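Local structure of lovastatin nonaketide synthase, polyketide synthase component (Aspergillus terreus, 7CPX) at residues Ile117-Val131 with Ile164-Asp178. The protein builds the nonaketide backbone of lovastatin from malonyl-CoA, working as a homodimeric iterative polyketide synthase together with its partner LovC. The protein carries 2 engineered substitutions. Residues are numbered along the deposited sequence; the frame is centred on the assembly and turned at random.
Sequences IQDLQGTSTAVYVGV and ISYFFDWHGPSMTID
Thr-125 lays its methyl over one face of the Trp-170 indole, CG2 standing 3.6 Å from the six-membered ring's centroid in a CH-pi contact. Val-127 CG2 meets Trp-170 CE3 at the edge (3.3 Å) and Leu-120 CD1 lies near CZ2, methyls suiting the flat ring and its rim. With chi1 (-173°) and chi2 both extended, Ile-117 carries CD1 to Phe-167 and Phe-168. Val-127 and Val-129 meet Ile-164 on one sheet face; on the opposite face, with Ile-177, Tyr-128 and Met-175 form a Met-aromatic contact, SD oblique to the ring, and Pro-173 CB lies 3.3 Å from Tyr-128 OH. In this thiolase-fold ketosynthase, 174-177 is the sheet's outermost strand within this chain, and 126-131 lies between it and 203-209; Val-129 N bonds to Met-175 O (2.9 Å). Before the strands, His-171 N bonds to Thr-123 O. Gly-122, third in the type II turn from Leu-120 to Thr-123, gives its N-H to Asp-169 O; a CB would jam against the preceding carbonyl O. Gly-172 lacks room for one beside the Ser-124 and Thr-125 carbonyls. Near Val-127, the buried Ser-165 and Ser-174 hydroxyls share a hydrogen bond. Val-106 of helix 97-113 touches Trp-170, Leu-190 of helix 183-196 touches Tyr-128, and Ile-177 packs against Ile-177 of the second subunit.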
ATOM      1  N   ILE A 117      45.268  20.976  15.506  1.00 95.32           N
ATOM      2  CA  ILE A 117      44.786  20.710  14.155  1.00 95.32           C
ATOM      3  C   ILE A 117      45.565  21.536  13.144  1.00 95.32           C
ATOM      4  O   ILE A 117      45.785  21.100  12.008  1.00 95.32           O
ATOM      5  CB  ILE A 117      43.273  20.987  14.065  1.00 95.32           C
ATOM      6  CG1 ILE A 117      42.732  20.543  12.706  1.00 95.32           C
ATOM      7  CG2 ILE A 117      42.988  22.464  14.280  1.00 95.32           C
ATOM      8  CD1 ILE A 117      41.225  20.610  12.599  1.00 95.32           C
ATOM      9  N   GLN A 118      45.995  22.738  13.534  1.00100.02           N
ATOM     10  CA  GLN A 118      46.810  23.557  12.644  1.00100.02           C
ATOM     11  C   GLN A 118      48.139  22.879  12.341  1.00100.02           C
ATOM     12  O   GLN A 118      48.614  22.906  11.199  1.00100.02           O
ATOM     13  CB  GLN A 118      47.044  24.935  13.262  1.00100.02           C
ATOM     14  CG  GLN A 118      45.806  25.817  13.322  1.00100.02           C
ATOM     15  CD  GLN A 118      44.806  25.360  14.365  1.00100.02           C
ATOM     16  OE1 GLN A 118      45.139  24.594  15.269  1.00100.02           O
ATOM     17  NE2 GLN A 118      43.568  25.826  14.242  1.00100.02           N
ATOM     18  N   ASP A 119      48.758  22.270  13.354  1.00100.53           N
ATOM     19  CA  ASP A 119      50.038  21.603  13.139  1.00100.53           C
ATOM     20  C   ASP A 119      49.897  20.459  12.144  1.00100.53           C
ATOM     21  O   ASP A 119      50.724  20.309  11.236  1.00100.53           O
ATOM     22  CB  ASP A 119      50.589  21.090  14.469  1.00100.53           C
ATOM     23  CG  ASP A 119      51.971  20.480  14.333  1.00100.53           C
ATOM     24  OD1 ASP A 119      52.554  20.556  13.231  1.00100.53           O
ATOM     25  OD2 ASP A 119      52.476  19.924  15.330  1.00100.53           O
ATOM     26  N   LEU A 120      48.856  19.641  12.298  1.00 88.79           N
ATOM     27  CA  LEU A 120      48.614  18.547  11.367  1.00 88.79           C
ATOM     28  C   LEU A 120      47.969  19.016  10.072  1.00 88.79           C
ATOM     29  O   LEU A 120      48.033  18.300   9.068  1.00 88.79           O
ATOM     30  CB  LEU A 120      47.725  17.490  12.021  1.00 88.79           C
ATOM     31  CG  LEU A 120      48.216  16.934  13.356  1.00 88.79           C
ATOM     32  CD1 LEU A 120      47.148  16.060  13.981  1.00 88.79           C
ATOM     33  CD2 LEU A 120      49.504  16.153  13.173  1.00 88.79           C
ATOM     34  N   GLN A 121      47.350  20.193  10.073  1.00 89.84           N
ATOM     35  CA  GLN A 121      46.695  20.706   8.878  1.00 89.84           C
ATOM     36  C   GLN A 121      47.683  20.796   7.725  1.00 89.84           C
ATOM     37  O   GLN A 121      48.683  21.516   7.803  1.00 89.84           O
ATOM     38  CB  GLN A 121      46.083  22.075   9.175  1.00 89.84           C
ATOM     39  CG  GLN A 121      45.670  22.868   7.948  1.00 89.84           C
ATOM     40  CD  GLN A 121      44.779  24.043   8.296  1.00 89.84           C
ATOM     41  OE1 GLN A 121      43.644  23.865   8.736  1.00 89.84           O
ATOM     42  NE2 GLN A 121      45.292  25.252   8.109  1.00 89.84           N
ATOM     43  N   GLY A 122      47.398  20.059   6.654  1.00 83.97           N
ATOM     44  CA  GLY A 122      48.239  20.047   5.478  1.00 83.97           C
ATOM     45  C   GLY A 122      49.347  19.019   5.488  1.00 83.97           C
ATOM     46  O   GLY A 122      50.078  18.914   4.494  1.00 83.97           O
ATOM     47  N   THR A 123      49.500  18.258   6.568  1.00 82.84           N
ATOM     48  CA  THR A 123      50.560  17.269   6.637  1.00 82.84           C
ATOM     49  C   THR A 123      50.146  15.995   5.903  1.00 82.84           C
ATOM     50  O   THR A 123      49.045  15.884   5.358  1.00 82.84           O
ATOM     51  CB  THR A 123      50.910  16.956   8.092  1.00 82.84           C
ATOM     52  OG1 THR A 123      52.173  16.278   8.147  1.00 82.84           O
ATOM     53  CG2 THR A 123      49.849  16.075   8.715  1.00 82.84           C
ATOM     54  N   SER A 124      51.052  15.018   5.899  1.00 81.24           N
ATOM     55  CA  SER A 124      50.848  13.757   5.204  1.00 81.24           C
ATOM     56  C   SER A 124      50.222  12.692   6.092  1.00 81.24           C
ATOM     57  O   SER A 124      50.455  11.497   5.872  1.00 81.24           O
ATOM     58  CB  SER A 124      52.176  13.246   4.643  1.00 81.24           C
ATOM     59  OG  SER A 124      51.993  12.029   3.940  1.00 81.24           O
ATOM     60  N   THR A 125      49.444  13.094   7.091  1.00 79.85           N
ATOM     61  CA  THR A 125      48.823  12.129   7.984  1.00 79.85           C
ATOM     62  C   THR A 125      47.890  11.212   7.205  1.00 79.85           C
ATOM     63  O   THR A 125      47.124  11.664   6.350  1.00 79.85           O
ATOM     64  CB  THR A 125      48.055  12.847   9.090  1.00 79.85           C
ATOM     65  OG1 THR A 125      48.976  13.508   9.966  1.00 79.85           O
ATOM     66  CG2 THR A 125      47.226  11.858   9.883  1.00 79.85           C
ATOM     67  N   ALA A 126      47.956   9.923   7.511  1.00 76.41           N
ATOM     68  CA  ALA A 126      47.123   8.925   6.862  1.00 76.41           C
ATOM     69  C   ALA A 126      45.890   8.640   7.706  1.00 76.41           C
ATOM     70  O   ALA A 126      45.819   8.989   8.885  1.00 76.41           O
ATOM     71  CB  ALA A 126      47.909   7.635   6.639  1.00 76.41           C
ATOM     72  N   VAL A 127      44.910   7.993   7.086  1.00 75.22           N
ATOM     73  CA  VAL A 127      43.693   7.573   7.768  1.00 75.22           C
ATOM     74  C   VAL A 127      43.315   6.190   7.266  1.00 75.22           C
ATOM     75  O   VAL A 127      43.355   5.928   6.060  1.00 75.22           O
ATOM     76  CB  VAL A 127      42.538   8.564   7.550  1.00 75.22           C
ATOM     77  CG1 VAL A 127      41.281   8.052   8.218  1.00 75.22           C
ATOM     78  CG2 VAL A 127      42.911   9.918   8.100  1.00 75.22           C
ATOM     79  N   TYR A 128      42.952   5.307   8.190  1.00 73.06           N
ATOM     80  CA  TYR A 128      42.545   3.943   7.860  1.00 73.06           C
ATOM     81  C   TYR A 128      41.372   3.610   8.773  1.00 73.06           C
ATOM     82  O   TYR A 128      41.554   3.398   9.975  1.00 73.06           O
ATOM     83  CB  TYR A 128      43.697   2.963   8.039  1.00 73.06           C
ATOM     84  CG  TYR A 128      44.866   3.217   7.117  1.00 73.06           C
ATOM     85  CD1 TYR A 128      45.821   4.173   7.420  1.00 73.06           C
ATOM     86  CD2 TYR A 128      45.017   2.494   5.945  1.00 73.06           C
ATOM     87  CE1 TYR A 128      46.886   4.406   6.579  1.00 73.06           C
ATOM     88  CE2 TYR A 128      46.078   2.721   5.099  1.00 73.06           C
ATOM     89  CZ  TYR A 128      47.011   3.676   5.419  1.00 73.06           C
ATOM     90  OH  TYR A 128      48.071   3.899   4.571  1.00 73.06           O
ATOM     91  N   VAL A 129      40.171   3.581   8.202  1.00 74.09           N
ATOM     92  CA  VAL A 129      38.937   3.420   8.958  1.00 74.09           C
ATOM     93  C   VAL A 129      38.359   2.047   8.659  1.00 74.09           C
ATOM     94  O   VAL A 129      38.196   1.671   7.492  1.00 74.09           O
ATOM     95  CB  VAL A 129      37.926   4.529   8.618  1.00 74.09           C
ATOM     96  CG1 VAL A 129      36.675   4.390   9.464  1.00 74.09           C
ATOM     97  CG2 VAL A 129      38.554   5.886   8.840  1.00 74.09           C
ATOM     98  N   GLY A 130      38.047   1.304   9.716  1.00 74.27           N
ATOM     99  CA  GLY A 130      37.389   0.025   9.591  1.00 74.27           C
ATOM    100  C   GLY A 130      35.904   0.134   9.860  1.00 74.27           C
ATOM    101  O   GLY A 130      35.479   0.379  10.994  1.00 74.27           O
ATOM    102  N   VAL A 131      35.102  -0.030   8.815  1.00 76.00           N
ATOM    103  CA  VAL A 131      33.652   0.033   8.914  1.00 76.00           C
ATOM    104  C   VAL A 131      33.073  -1.180   8.206  1.00 76.00           C
ATOM    105  O   VAL A 131      33.486  -1.520   7.092  1.00 76.00           O
ATOM    106  CB  VAL A 131      33.094   1.336   8.309  1.00 76.00           C
ATOM    107  CG1 VAL A 131      33.714   2.535   8.990  1.00 76.00           C
ATOM    108  CG2 VAL A 131      33.363   1.378   6.826  1.00 76.00           C
ATOM    109  N   ILE A 164      37.391  12.605   7.077  1.00 78.81           N
ATOM    110  CA  ILE A 164      38.296  12.920   8.179  1.00 78.81           C
ATOM    111  C   ILE A 164      39.466  13.736   7.655  1.00 78.81           C
ATOM    112  O   ILE A 164      39.666  14.897   8.034  1.00 78.81           O
ATOM    113  CB  ILE A 164      38.778  11.633   8.869  1.00 78.81           C
ATOM    114  CG1 ILE A 164      37.595  10.889   9.485  1.00 78.81           C
ATOM    115  CG2 ILE A 164      39.802  11.964   9.933  1.00 78.81           C
ATOM    116  CD1 ILE A 164      37.911   9.473   9.879  1.00 78.81           C
ATOM    117  N   SER A 165      40.224  13.150   6.730  1.00 78.06           N
ATOM    118  CA  SER A 165      41.364  13.855   6.163  1.00 78.06           C
ATOM    119  C   SER A 165      40.934  15.142   5.478  1.00 78.06           C
ATOM    120  O   SER A 165      41.706  16.106   5.427  1.00 78.06           O
ATOM    121  CB  SER A 165      42.089  12.945   5.180  1.00 78.06           C
ATOM    122  OG  SER A 165      42.590  11.790   5.827  1.00 78.06           O
ATOM    123  N   TYR A 166      39.710  15.179   4.948  1.00 81.21           N
ATOM    124  CA  TYR A 166      39.215  16.409   4.344  1.00 81.21           C
ATOM    125  C   TYR A 166      39.089  17.512   5.385  1.00 81.21           C
ATOM    126  O   TYR A 166      39.467  18.661   5.131  1.00 81.21           O
ATOM    127  CB  TYR A 166      37.873  16.155   3.662  1.00 81.21           C
ATOM    128  CG  TYR A 166      37.118  17.415   3.298  1.00 81.21           C
ATOM    129  CD1 TYR A 166      37.382  18.088   2.117  1.00 81.21           C
ATOM    130  CD2 TYR A 166      36.140  17.924   4.136  1.00 81.21           C
ATOM    131  CE1 TYR A 166      36.695  19.235   1.782  1.00 81.21           C
ATOM    132  CE2 TYR A 166      35.449  19.070   3.811  1.00 81.21           C
ATOM    133  CZ  TYR A 166      35.729  19.723   2.634  1.00 81.21           C
ATOM    134  OH  TYR A 166      35.037  20.868   2.308  1.00 81.21           O
ATOM    135  N   PHE A 167      38.567  17.183   6.567  1.00 83.30           N
ATOM    136  CA  PHE A 167      38.398  18.205   7.594  1.00 83.30           C
ATOM    137  C   PHE A 167      39.741  18.633   8.167  1.00 83.30           C
ATOM    138  O   PHE A 167      39.998  19.827   8.351  1.00 83.30           O
ATOM    139  CB  PHE A 167      37.483  17.699   8.707  1.00 83.30           C
ATOM    140  CG  PHE A 167      37.580  18.505   9.967  1.00 83.30           C
ATOM    141  CD1 PHE A 167      37.100  19.800  10.014  1.00 83.30           C
ATOM    142  CD2 PHE A 167      38.162  17.972  11.100  1.00 83.30           C
ATOM    143  CE1 PHE A 167      37.196  20.546  11.169  1.00 83.30           C
ATOM    144  CE2 PHE A 167      38.259  18.711  12.259  1.00 83.30           C
ATOM    145  CZ  PHE A 167      37.774  20.001  12.296  1.00 83.30           C
ATOM    146  N   PHE A 168      40.612  17.670   8.454  1.00 82.83           N
ATOM    147  CA  PHE A 168      41.910  17.966   9.041  1.00 82.83           C
ATOM    148  C   PHE A 168      42.954  18.353   8.004  1.00 82.83           C
ATOM    149  O   PHE A 168      44.116  18.560   8.369  1.00 82.83           O
ATOM    150  CB  PHE A 168      42.409  16.764   9.847  1.00 82.83           C
ATOM    151  CG  PHE A 168      41.533  16.410  11.013  1.00 82.83           C
ATOM    152  CD1 PHE A 168      41.678  17.057  12.226  1.00 82.83           C
ATOM    153  CD2 PHE A 168      40.568  15.428  10.900  1.00 82.83           C
ATOM    154  CE1 PHE A 168      40.877  16.735  13.302  1.00 82.83           C
ATOM    155  CE2 PHE A 168      39.763  15.099  11.971  1.00 82.83           C
ATOM    156  CZ  PHE A 168      39.916  15.754  13.175  1.00 82.83           C
ATOM    157  N   ASP A 169      42.576  18.451   6.730  1.00 85.45           N
ATOM    158  CA  ASP A 169      43.498  18.863   5.674  1.00 85.45           C
ATOM    159  C   ASP A 169      44.695  17.919   5.602  1.00 85.45           C
ATOM    160  O   ASP A 169      45.835  18.341   5.399  1.00 85.45           O
ATOM    161  CB  ASP A 169      43.956  20.307   5.885  1.00 85.45           C
ATOM    162  CG  ASP A 169      44.714  20.865   4.696  1.00 85.45           C
ATOM    163  OD1 ASP A 169      44.966  20.108   3.736  1.00 85.45           O
ATOM    164  OD2 ASP A 169      45.059  22.065   4.722  1.00 85.45           O
ATOM    165  N   TRP A 170      44.435  16.629   5.779  1.00 79.47           N
ATOM    166  CA  TRP A 170      45.473  15.617   5.704  1.00 79.47           C
ATOM    167  C   TRP A 170      45.638  15.132   4.271  1.00 79.47           C
ATOM    168  O   TRP A 170      44.688  15.120   3.485  1.00 79.47           O
ATOM    169  CB  TRP A 170      45.143  14.440   6.620  1.00 79.47           C
ATOM    170  CG  TRP A 170      45.168  14.792   8.070  1.00 79.47           C
ATOM    171  CD1 TRP A 170      45.751  15.884   8.636  1.00 79.47           C
ATOM    172  CD2 TRP A 170      44.580  14.051   9.140  1.00 79.47           C
ATOM    173  NE1 TRP A 170      45.568  15.868   9.994  1.00 79.47           N
ATOM    174  CE2 TRP A 170      44.852  14.751  10.331  1.00 79.47           C
ATOM    175  CE3 TRP A 170      43.854  12.863   9.210  1.00 79.47           C
ATOM    176  CZ2 TRP A 170      44.417  14.305  11.572  1.00 79.47           C
ATOM    177  CZ3 TRP A 170      43.427  12.421  10.442  1.00 79.47           C
ATOM    178  CH2 TRP A 170      43.709  13.140  11.607  1.00 79.47           C
ATOM    179  N   HIS A 171      46.864  14.731   3.939  1.00 78.14           N
ATOM    180  CA  HIS A 171      47.200  14.292   2.595  1.00 78.14           C
ATOM    181  C   HIS A 171      47.667  12.847   2.534  1.00 78.14           C
ATOM    182  O   HIS A 171      48.003  12.368   1.445  1.00 78.14           O
ATOM    183  CB  HIS A 171      48.280  15.201   1.997  1.00 78.14           C
ATOM    184  CG  HIS A 171      47.856  16.630   1.862  1.00 78.14           C
ATOM    185  ND1 HIS A 171      46.539  17.002   1.699  1.00 78.14           N
ATOM    186  CD2 HIS A 171      48.573  17.778   1.873  1.00 78.14           C
ATOM    187  CE1 HIS A 171      46.463  18.318   1.612  1.00 78.14           C
ATOM    188  NE2 HIS A 171      47.682  18.813   1.714  1.00 78.14           N
ATOM    189  N   GLY A 172      47.700  12.142   3.656  1.00 76.20           N
ATOM    190  CA  GLY A 172      48.084  10.752   3.656  1.00 76.20           C
ATOM    191  C   GLY A 172      46.967   9.863   3.162  1.00 76.20           C
ATOM    192  O   GLY A 172      45.835  10.301   2.905  1.00 76.20           O
ATOM    193  N   PRO A 173      47.275   8.577   3.020  1.00 73.61           N
ATOM    194  CA  PRO A 173      46.253   7.627   2.573  1.00 73.61           C
ATOM    195  C   PRO A 173      45.046   7.640   3.498  1.00 73.61           C
ATOM    196  O   PRO A 173      45.176   7.761   4.718  1.00 73.61           O
ATOM    197  CB  PRO A 173      46.981   6.280   2.607  1.00 73.61           C
ATOM    198  CG  PRO A 173      48.414   6.619   2.472  1.00 73.61           C
ATOM    199  CD  PRO A 173      48.601   7.946   3.139  1.00 73.61           C
ATOM    200  N   SER A 174      43.864   7.515   2.903  1.00 74.94           N
ATOM    201  CA  SER A 174      42.590   7.624   3.610  1.00 74.94           C
ATOM    202  C   SER A 174      41.727   6.400   3.344  1.00 74.94           C
ATOM    203  O   SER A 174      40.549   6.499   2.994  1.00 74.94           O
ATOM    204  CB  SER A 174      41.853   8.896   3.204  1.00 74.94           C
ATOM    205  OG  SER A 174      42.562  10.049   3.623  1.00 74.94           O
ATOM    206  N   MET A 175      42.316   5.218   3.495  1.00 73.68           N
ATOM    207  CA  MET A 175      41.571   3.987   3.283  1.00 73.68           C
ATOM    208  C   MET A 175      40.398   3.891   4.248  1.00 73.68           C
ATOM    209  O   MET A 175      40.476   4.327   5.399  1.00 73.68           O
ATOM    210  CB  MET A 175      42.475   2.772   3.475  1.00 73.68           C
ATOM    211  CG  MET A 175      43.524   2.570   2.406  1.00 73.68           C
ATOM    212  SD  MET A 175      44.679   3.940   2.272  1.00 73.68           S
ATOM    213  CE  MET A 175      46.085   3.114   1.530  1.00 73.68           C
ATOM    214  N   THR A 176      39.301   3.320   3.765  1.00 74.07           N
ATOM    215  CA  THR A 176      38.212   2.850   4.612  1.00 74.07           C
ATOM    216  C   THR A 176      38.157   1.337   4.464  1.00 74.07           C
ATOM    217  O   THR A 176      37.658   0.821   3.459  1.00 74.07           O
ATOM    218  CB  THR A 176      36.879   3.484   4.234  1.00 74.07           C
ATOM    219  OG1 THR A 176      36.962   4.907   4.378  1.00 74.07           O
ATOM    220  CG2 THR A 176      35.783   2.942   5.129  1.00 74.07           C
ATOM    221  N   ILE A 177      38.667   0.639   5.454  1.00 73.37           N
ATOM    222  CA  ILE A 177      38.827  -0.805   5.393  1.00 73.37           C
ATOM    223  C   ILE A 177      37.526  -1.476   5.790  1.00 73.37           C
ATOM    224  O   ILE A 177      36.720  -0.918   6.543  1.00 73.37           O
ATOM    225  CB  ILE A 177      39.982  -1.257   6.304  1.00 73.37           C
ATOM    226  CG1 ILE A 177      41.247  -0.455   5.994  1.00 73.37           C
ATOM    227  CG2 ILE A 177      40.236  -2.737   6.133  1.00 73.37           C
ATOM    228  CD1 ILE A 177      41.674  -0.521   4.549  1.00 73.37           C
ATOM    229  N   ASP A 178      37.314  -2.683   5.271  1.00 76.96           N
ATOM    230  CA  ASP A 178      36.189  -3.521   5.675  1.00 76.96           C
ATOM    231  C   ASP A 178      36.647  -4.970   5.566  1.00 76.96           C
ATOM    232  O   ASP A 178      36.610  -5.559   4.482  1.00 76.96           O
ATOM    233  CB  ASP A 178      34.956  -3.257   4.820  1.00 76.96           C
ATOM    234  CG  ASP A 178      33.692  -3.828   5.432  1.00 76.96           C
ATOM    235  OD1 ASP A 178      33.801  -4.612   6.397  1.00 76.96           O
ATOM    236  OD2 ASP A 178      32.589  -3.479   4.962  1.00 76.96           O
TER